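Local coordinates for designed helical repeat protein (Synthetic construct, PDB 5CWQ), which has no known natural function, being a de novo designed protein built to fold as a stack of repeated helices, at residues Val73-Ser81 with Val92-Ile100; Val130-Ser138 with Val149-Ile157. One frame throughout, in Å; residues are numbered along the deposited sequence.

Interaction 1: residues Val73-Ser81 with Val92-Ile100; sequences VLEEARKVS and VLALALIAI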
loop_
_atom_site.group_PDB
_atom_site.type_symbol
_atom_site.label_atom_id
_atom_site.label_comp_id
_atom_site.label_asym_id
_atom_site.label_seq_id
_atom_site.Cartn_x
_atom_site.Cartn_y
_atom_site.Cartn_z
ATOM N N VAL A 73 8.817 -3.722 -8.416
ATOM C CA VAL A 73 7.428 -3.316 -8.627
ATOM C C VAL A 73 7.286 -1.818 -8.387
ATOM O O VAL A 73 6.599 -1.121 -9.134
ATOM C CB VAL A 73 6.464 -4.084 -7.695
ATOM C CG1 VAL A 73 5.036 -3.561 -7.826
ATOM C CG2 VAL A 73 6.504 -5.566 -8.002
ATOM N N LEU A 74 7.945 -1.338 -7.337
ATOM C CA LEU A 74 7.939 0.074 -6.987
ATOM C C LEU A 74 8.433 0.941 -8.144
ATOM O O LEU A 74 7.773 1.904 -8.534
ATOM C CB LEU A 74 8.805 0.302 -5.745
ATOM C CG LEU A 74 9.134 1.745 -5.363
ATOM C CD1 LEU A 74 7.871 2.553 -5.176
ATOM C CD2 LEU A 74 9.970 1.769 -4.096
ATOM N N GLU A 75 9.589 0.588 -8.693
ATOM C CA GLU A 75 10.192 1.355 -9.775
ATOM C C GLU A 75 9.338 1.317 -11.043
ATOM O O GLU A 75 9.222 2.318 -11.752
ATOM C CB GLU A 75 11.598 0.831 -10.064
ATOM C CG GLU A 75 12.592 1.154 -8.955
ATOM C CD GLU A 75 13.843 0.297 -8.996
ATOM O OE1 GLU A 75 13.858 -0.712 -9.730
ATOM O OE2 GLU A 75 14.813 0.631 -8.283
ATOM N N GLU A 76 8.735 0.166 -11.323
ATOM C CA GLU A 76 7.853 0.042 -12.479
ATOM C C GLU A 76 6.597 0.886 -12.287
ATOM O O GLU A 76 6.146 1.559 -13.213
ATOM C CB GLU A 76 7.479 -1.422 -12.724
ATOM C CG GLU A 76 8.631 -2.263 -13.252
ATOM C CD GLU A 76 8.229 -3.689 -13.583
ATOM O OE1 GLU A 76 7.058 -3.915 -13.960
ATOM O OE2 GLU A 76 9.089 -4.586 -13.467
ATOM N N ALA A 77 6.043 0.856 -11.080
ATOM C CA ALA A 77 4.833 1.612 -10.788
ATOM C C ALA A 77 5.117 3.115 -10.807
ATOM O O ALA A 77 4.250 3.910 -11.166
ATOM C CB ALA A 77 4.250 1.188 -9.446
ATOM N N ARG A 78 6.336 3.496 -10.429
ATOM C CA ARG A 78 6.771 4.889 -10.525
ATOM C C ARG A 78 6.735 5.376 -11.969
ATOM O O ARG A 78 6.342 6.510 -12.245
ATOM C CB ARG A 78 8.187 5.057 -9.972
ATOM C CG ARG A 78 8.283 5.157 -8.463
ATOM C CD ARG A 78 9.742 5.155 -8.026
ATOM N NE ARG A 78 9.902 5.347 -6.588
ATOM C CZ ARG A 78 11.058 5.226 -5.941
ATOM N NH1 ARG A 78 12.163 4.905 -6.603
ATOM N NH2 ARG A 78 11.112 5.420 -4.630
ATOM N N LYS A 79 7.159 4.516 -12.887
ATOM C CA LYS A 79 7.179 4.859 -14.302
ATOM C C LYS A 79 5.755 5.030 -14.828
ATOM O O LYS A 79 5.470 5.959 -15.581
ATOM C CB LYS A 79 7.919 3.787 -15.103
ATOM C CG LYS A 79 8.140 4.141 -16.565
ATOM C CD LYS A 79 8.786 2.989 -17.321
ATOM C CE LYS A 79 9.072 3.358 -18.770
ATOM N NZ LYS A 79 9.601 2.205 -19.554
ATOM N N VAL A 80 4.864 4.130 -14.423
ATOM C CA VAL A 80 3.472 4.186 -14.857
ATOM C C VAL A 80 2.801 5.461 -14.353
ATOM O O VAL A 80 1.999 6.069 -15.064
ATOM C CB VAL A 80 2.678 2.953 -14.366
ATOM C CG1 VAL A 80 1.192 3.080 -14.708
ATOM C CG2 VAL A 80 3.251 1.685 -14.978
ATOM N N SER A 81 3.129 5.863 -13.129
ATOM C CA SER A 81 2.559 7.075 -12.559
ATOM C C SER A 81 3.021 8.293 -13.356
ATOM O O SER A 81 2.252 9.224 -13.583
ATOM C CB SER A 81 2.944 7.220 -11.084
ATOM O OG SER A 81 4.333 7.446 -10.935
ATOM N N VAL A 92 -5.589 5.881 -13.534
ATOM C CA VAL A 92 -4.388 5.067 -13.662
ATOM C C VAL A 92 -3.337 5.525 -12.654
ATOM O O VAL A 92 -2.633 4.703 -12.066
ATOM C CB VAL A 92 -3.812 5.134 -15.094
ATOM C CG1 VAL A 92 -2.500 4.362 -15.198
ATOM C CG2 VAL A 92 -4.821 4.594 -16.096
ATOM N N LEU A 93 -3.234 6.835 -12.456
ATOM C CA LEU A 93 -2.300 7.383 -11.479
ATOM C C LEU A 93 -2.594 6.816 -10.095
ATOM O O LEU A 93 -1.691 6.343 -9.408
ATOM C CB LEU A 93 -2.376 8.913 -11.448
ATOM C CG LEU A 93 -1.546 9.616 -10.366
ATOM C CD1 LEU A 93 -0.065 9.261 -10.476
ATOM C CD2 LEU A 93 -1.746 11.126 -10.444
ATOM N N ALA A 94 -3.862 6.857 -9.700
ATOM C CA ALA A 94 -4.274 6.374 -8.388
ATOM C C ALA A 94 -3.957 4.891 -8.238
ATOM O O ALA A 94 -3.479 4.454 -7.191
ATOM C CB ALA A 94 -5.761 6.629 -8.168
ATOM N N LEU A 95 -4.218 4.122 -9.289
ATOM C CA LEU A 95 -3.923 2.692 -9.285
ATOM C C LEU A 95 -2.423 2.443 -9.140
ATOM O O LEU A 95 -2.005 1.538 -8.418
ATOM C CB LEU A 95 -4.446 2.037 -10.566
ATOM C CG LEU A 95 -5.971 1.993 -10.702
ATOM C CD1 LEU A 95 -6.376 1.718 -12.144
ATOM C CD2 LEU A 95 -6.558 0.944 -9.772
ATOM N N ALA A 96 -1.618 3.248 -9.827
ATOM C CA ALA A 96 -0.167 3.129 -9.739
ATOM C C ALA A 96 0.311 3.422 -8.323
ATOM O O ALA A 96 1.218 2.762 -7.816
ATOM C CB ALA A 96 0.507 4.067 -10.732
ATOM N N LEU A 97 -0.308 4.410 -7.686
ATOM C CA LEU A 97 0.062 4.789 -6.327
ATOM C C LEU A 97 -0.286 3.686 -5.332
ATOM O O LEU A 97 0.420 3.494 -4.340
ATOM C CB LEU A 97 -0.626 6.096 -5.930
ATOM C CG LEU A 97 -0.147 7.351 -6.665
ATOM C CD1 LEU A 97 -1.009 8.549 -6.300
ATOM C CD2 LEU A 97 1.317 7.647 -6.369
ATOM N N ILE A 98 -1.368 2.961 -5.598
ATOM C CA ILE A 98 -1.729 1.816 -4.771
ATOM C C ILE A 98 -0.640 0.754 -4.883
ATOM O O ILE A 98 -0.228 0.174 -3.879
ATOM C CB ILE A 98 -3.105 1.221 -5.175
ATOM C CG1 ILE A 98 -4.226 2.208 -4.836
ATOM C CG2 ILE A 98 -3.364 -0.120 -4.468
ATOM C CD1 ILE A 98 -5.577 1.847 -5.449
ATOM N N ALA A 99 -0.167 0.506 -6.102
ATOM C CA ALA A 99 0.894 -0.475 -6.317
ATOM C C ALA A 99 2.168 -0.043 -5.598
ATOM O O ALA A 99 2.844 -0.857 -4.966
ATOM C CB ALA A 99 1.160 -0.659 -7.803
ATOM N N ILE A 100 2.479 1.245 -5.698
ATOM C CA ILE A 100 3.642 1.821 -5.029
ATOM C C ILE A 100 3.533 1.642 -3.518
ATOM O O ILE A 100 4.458 1.146 -2.877
ATOM C CB ILE A 100 3.795 3.325 -5.382
ATOM C CG1 ILE A 100 4.316 3.474 -6.814
ATOM C CG2 ILE A 100 4.743 4.039 -4.414
ATOM C CD1 ILE A 100 4.274 4.899 -7.359
#
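Ile100 reaches across from helix 90-114 as a knob into a hole made by Leu74, Ala77, Arg78 and Ser81. Its chi1 of -74° sets CG1 beside the backbone N, over Ala77, and leaves CG2 anti to that N, on Leu74. CG1 is pressed against Ala77 CB at 3.5 Å, a close fit for two carbons, and CG2 meets Leu74 CD1, also at 3.5 Å. CD1 ends over the Ala77-Arg78 peptide, near Ala77 O and Arg78 N.

Small residues fill the middle. Ala77 CB lies 4.0 Å from Ala99 CB, and the Ala96 methyl faces the backbone at Ala77 O and Ser81 N. Farther along, Val80 CG1 touches Val92 CG1 at 3.9 Å, while Leu93 CD1 lies against Ser81 CB at 3.7 Å.

No hydrogen bond joins the segments. The buried Ser81 hydroxyl turns back on its own helix, where OG donates to Arg78 O at 2.6 Å, so this polar group is satisfied without a partner across the interface. The aliphatic part of Arg78 borders the contact, and Leu74 CG lies over one face of its guanidinium, near the rim.

The axes of 73-81 and 92-100 approach to 8.6 Å, nearly antiparallel at 165°: an alanine-rich antiparallel helix pair in a designed helical repeat protein.

Interaction 2: residues Val130-Ser138 with Val149-Ile157; sequences VLEEARKVS and VLALALIAI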
loop_
_atom_site.group_PDB
_atom_site.type_symbol
_atom_site.label_atom_id
_atom_site.label_comp_id
_atom_site.label_asym_id
_atom_site.label_seq_id
_atom_site.Cartn_x
_atom_site.Cartn_y
_atom_site.Cartn_z
ATOM N N VAL A 130 4.840 8.685 -0.937
ATOM C CA VAL A 130 3.649 8.237 -1.646
ATOM C C VAL A 130 2.391 8.749 -0.944
ATOM O O VAL A 130 1.377 9.026 -1.591
ATOM C CB VAL A 130 3.606 6.693 -1.761
ATOM C CG1 VAL A 130 3.480 6.048 -0.392
ATOM C CG2 VAL A 130 2.471 6.255 -2.671
ATOM N N LEU A 131 2.470 8.882 0.379
ATOM C CA LEU A 131 1.382 9.459 1.160
ATOM C C LEU A 131 1.064 10.869 0.675
ATOM O O LEU A 131 -0.096 11.217 0.456
ATOM C CB LEU A 131 1.745 9.483 2.646
ATOM C CG LEU A 131 0.834 10.295 3.570
ATOM C CD1 LEU A 131 -0.579 9.749 3.539
ATOM C CD2 LEU A 131 1.380 10.290 4.985
ATOM N N GLU A 132 2.105 11.678 0.509
ATOM C CA GLU A 132 1.940 13.052 0.061
ATOM C C GLU A 132 1.389 13.097 -1.362
ATOM O O GLU A 132 0.517 13.909 -1.671
ATOM C CB GLU A 132 3.270 13.802 0.148
ATOM C CG GLU A 132 3.738 14.044 1.579
ATOM C CD GLU A 132 5.178 14.515 1.664
ATOM O OE1 GLU A 132 5.832 14.651 0.608
ATOM O OE2 GLU A 132 5.657 14.748 2.795
ATOM N N GLU A 133 1.890 12.216 -2.223
ATOM C CA GLU A 133 1.414 12.154 -3.601
ATOM C C GLU A 133 -0.056 11.748 -3.647
ATOM O O GLU A 133 -0.845 12.333 -4.383
ATOM C CB GLU A 133 2.253 11.175 -4.425
ATOM C CG GLU A 133 3.691 11.619 -4.634
ATOM C CD GLU A 133 4.449 10.719 -5.594
ATOM O OE1 GLU A 133 3.899 10.390 -6.666
ATOM O OE2 GLU A 133 5.595 10.341 -5.273
ATOM N N ALA A 134 -0.418 10.745 -2.853
ATOM C CA ALA A 134 -1.788 10.244 -2.832
ATOM C C ALA A 134 -2.741 11.284 -2.246
ATOM O O ALA A 134 -3.899 11.375 -2.656
ATOM C CB ALA A 134 -1.862 8.950 -2.044
ATOM N N ARG A 135 -2.248 12.064 -1.288
ATOM C CA ARG A 135 -3.032 13.146 -0.696
ATOM C C ARG A 135 -3.438 14.175 -1.748
ATOM O O ARG A 135 -4.574 14.647 -1.756
ATOM C CB ARG A 135 -2.243 13.832 0.423
ATOM C CG ARG A 135 -2.330 13.132 1.772
ATOM C CD ARG A 135 -1.400 13.780 2.789
ATOM N NE ARG A 135 -1.542 13.198 4.122
ATOM C CZ ARG A 135 -0.748 13.479 5.153
ATOM N NH1 ARG A 135 0.258 14.332 5.011
ATOM N NH2 ARG A 135 -0.957 12.904 6.328
ATOM N N LYS A 136 -2.507 14.518 -2.633
ATOM C CA LYS A 136 -2.784 15.472 -3.700
ATOM C C LYS A 136 -3.853 14.936 -4.651
ATOM O O LYS A 136 -4.754 15.670 -5.063
ATOM C CB LYS A 136 -1.501 15.794 -4.472
ATOM C CG LYS A 136 -0.437 16.488 -3.635
ATOM C CD LYS A 136 0.914 16.502 -4.336
ATOM C CE LYS A 136 2.014 16.999 -3.410
ATOM N NZ LYS A 136 3.362 16.903 -4.037
ATOM N N VAL A 137 -3.750 13.656 -4.993
ATOM C CA VAL A 137 -4.701 13.030 -5.906
ATOM C C VAL A 137 -6.092 13.004 -5.283
ATOM O O VAL A 137 -7.089 13.234 -5.968
ATOM C CB VAL A 137 -4.268 11.593 -6.282
ATOM C CG1 VAL A 137 -5.319 10.909 -7.159
ATOM C CG2 VAL A 137 -2.930 11.617 -6.998
ATOM N N SER A 138 -6.160 12.737 -3.982
ATOM C CA SER A 138 -7.442 12.676 -3.288
ATOM C C SER A 138 -8.096 14.054 -3.232
ATOM O O SER A 138 -9.316 14.174 -3.354
ATOM C CB SER A 138 -7.267 12.118 -1.872
ATOM O OG SER A 138 -6.500 12.994 -1.065
ATOM N N VAL A 149 -11.871 7.735 -8.237
ATOM C CA VAL A 149 -10.472 8.123 -8.095
ATOM C C VAL A 149 -10.176 8.498 -6.649
ATOM O O VAL A 149 -9.125 8.148 -6.114
ATOM C CB VAL A 149 -10.108 9.305 -9.023
ATOM C CG1 VAL A 149 -8.685 9.802 -8.752
ATOM C CG2 VAL A 149 -10.252 8.896 -10.479
ATOM N N LEU A 150 -11.108 9.209 -6.024
ATOM C CA LEU A 150 -10.965 9.596 -4.626
ATOM C C LEU A 150 -10.771 8.363 -3.754
ATOM O O LEU A 150 -9.849 8.306 -2.942
ATOM C CB LEU A 150 -12.186 10.390 -4.155
ATOM C CG LEU A 150 -12.274 10.676 -2.650
ATOM C CD1 LEU A 150 -11.027 11.384 -2.148
ATOM C CD2 LEU A 150 -13.513 11.501 -2.335
ATOM N N ALA A 151 -11.638 7.374 -3.941
ATOM C CA ALA A 151 -11.585 6.155 -3.144
ATOM C C ALA A 151 -10.276 5.404 -3.374
ATOM O O ALA A 151 -9.709 4.834 -2.441
ATOM C CB ALA A 151 -12.778 5.263 -3.461
ATOM N N LEU A 152 -9.792 5.407 -4.612
ATOM C CA LEU A 152 -8.535 4.737 -4.932
ATOM C C LEU A 152 -7.368 5.433 -4.247
ATOM O O LEU A 152 -6.485 4.781 -3.688
ATOM C CB LEU A 152 -8.310 4.695 -6.445
ATOM C CG LEU A 152 -9.249 3.762 -7.210
ATOM C CD1 LEU A 152 -9.124 3.984 -8.711
ATOM C CD2 LEU A 152 -8.976 2.304 -6.856
ATOM N N ALA A 153 -7.373 6.761 -4.288
ATOM C CA ALA A 153 -6.346 7.546 -3.621
ATOM C C ALA A 153 -6.348 7.277 -2.117
ATOM O O ALA A 153 -5.294 7.225 -1.495
ATOM C CB ALA A 153 -6.547 9.038 -3.899
ATOM N N LEU A 154 -7.530 7.089 -1.537
ATOM C CA LEU A 154 -7.631 6.845 -0.098
ATOM C C LEU A 154 -7.034 5.489 0.276
ATOM O O LEU A 154 -6.471 5.327 1.360
ATOM C CB LEU A 154 -9.089 6.923 0.364
ATOM C CG LEU A 154 -9.721 8.318 0.361
ATOM C CD1 LEU A 154 -11.196 8.230 0.715
ATOM C CD2 LEU A 154 -9.006 9.266 1.317
ATOM N N ILE A 155 -7.161 4.518 -0.622
ATOM C CA ILE A 155 -6.551 3.210 -0.424
ATOM C C ILE A 155 -5.034 3.356 -0.416
ATOM O O ILE A 155 -4.352 2.804 0.448
ATOM C CB ILE A 155 -6.986 2.206 -1.520
ATOM C CG1 ILE A 155 -8.485 1.918 -1.410
ATOM C CG2 ILE A 155 -6.205 0.896 -1.416
ATOM C CD1 ILE A 155 -9.069 1.183 -2.610
ATOM N N ALA A 156 -4.510 4.111 -1.377
ATOM C CA ALA A 156 -3.074 4.346 -1.458
ATOM C C ALA A 156 -2.583 5.033 -0.186
ATOM O O ALA A 156 -1.524 4.698 0.344
ATOM C CB ALA A 156 -2.737 5.185 -2.691
ATOM N N ILE A 157 -3.368 5.988 0.304
ATOM C CA ILE A 157 -3.046 6.695 1.538
ATOM C C ILE A 157 -3.017 5.737 2.725
ATOM O O ILE A 157 -2.073 5.750 3.512
ATOM C CB ILE A 157 -4.059 7.831 1.804
ATOM C CG1 ILE A 157 -3.832 8.966 0.804
ATOM C CG2 ILE A 157 -3.929 8.374 3.230
ATOM C CD1 ILE A 157 -4.936 10.003 0.772
#
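Ile157 of helix 147-171 packs as a knob among Leu131, Ala134, Arg135 and Ser138 of helix 117-144. Its CG1 bears on Ala134 CB at 3.5 Å, closer than ordinary carbon contact. On the other branch, CG2 stands anti to the backbone N and meets Leu131 CD1 at 3.6 Å, the two side chains crossing at about a right angle. The CD1 methyl lies near Ala134 O. Replacing Ile157 with an alanine would probably open a gap between Leu131 and Ser138 and deprive the Ala134 methyl of its tightest neighbour.

Methyl-to-methyl and methyl-to-backbone contacts continue the apolar seam. Ala134 CB and Ala156 CB lie 3.9 Å apart, and Ala153 CB sits against Ala134 O and Ser138 N, each at 3.7 Å. Such short side chains let the axes of 130-138 and 149-157 approach to 8.4 Å, at 163° between their directions, in this antiparallel helix pair of a designed helical repeat protein. Val137 CG1 is shared between Val149 CG1, met at about a right angle, and the Ala153 methyl. Leu150 CD1 covers the backbone at Ser138 O and the neighbouring CB.

No hydrogen bond crosses between the segments; Ser138 OG bonds within its own helix. In the conformer described, one of two, chi1 of 66° turns OG back toward the preceding turn, where it donates to Arg135 O at 2.6 Å from 32° off the plane of that carbonyl; for the other conformer the bond is uncertain. Arg135 runs extended past the Ile157 tip, and Leu131 CD2 lies 3.7 Å above the centre of its guanidinium. NH2 of that group forms a salt bridge with Asp183 on helix 174-201, whose Val187 also touches Ile157.

How the interactions relate
Interactions 1 and 2 are both buried and lie in successive antiparallel helix pairs of identical local sequence, the pattern expected of a repeat protein. Their centres lie about 12 Å apart and their faces meet: Leu93 and Ile100 of 92-100 pack on Val137 and Val130, while Ala94 and Ile98 lie against Leu152. Helix 90-114 thus packs on helix 60-86 and also on helices 117-144 and 147-171. The chemistry within each pair is nearly the same, and so is much of the setting: 73-81 pack against helix 33-57 as 130-138 do against helix 90-114, and Glu76 and Glu133 form equivalent salt bridges, with Arg28 and Arg85. The arginines differ: Arg78 is exposed, whereas Arg135 is partly exposed and pairs with Asp183 of helix 174-201.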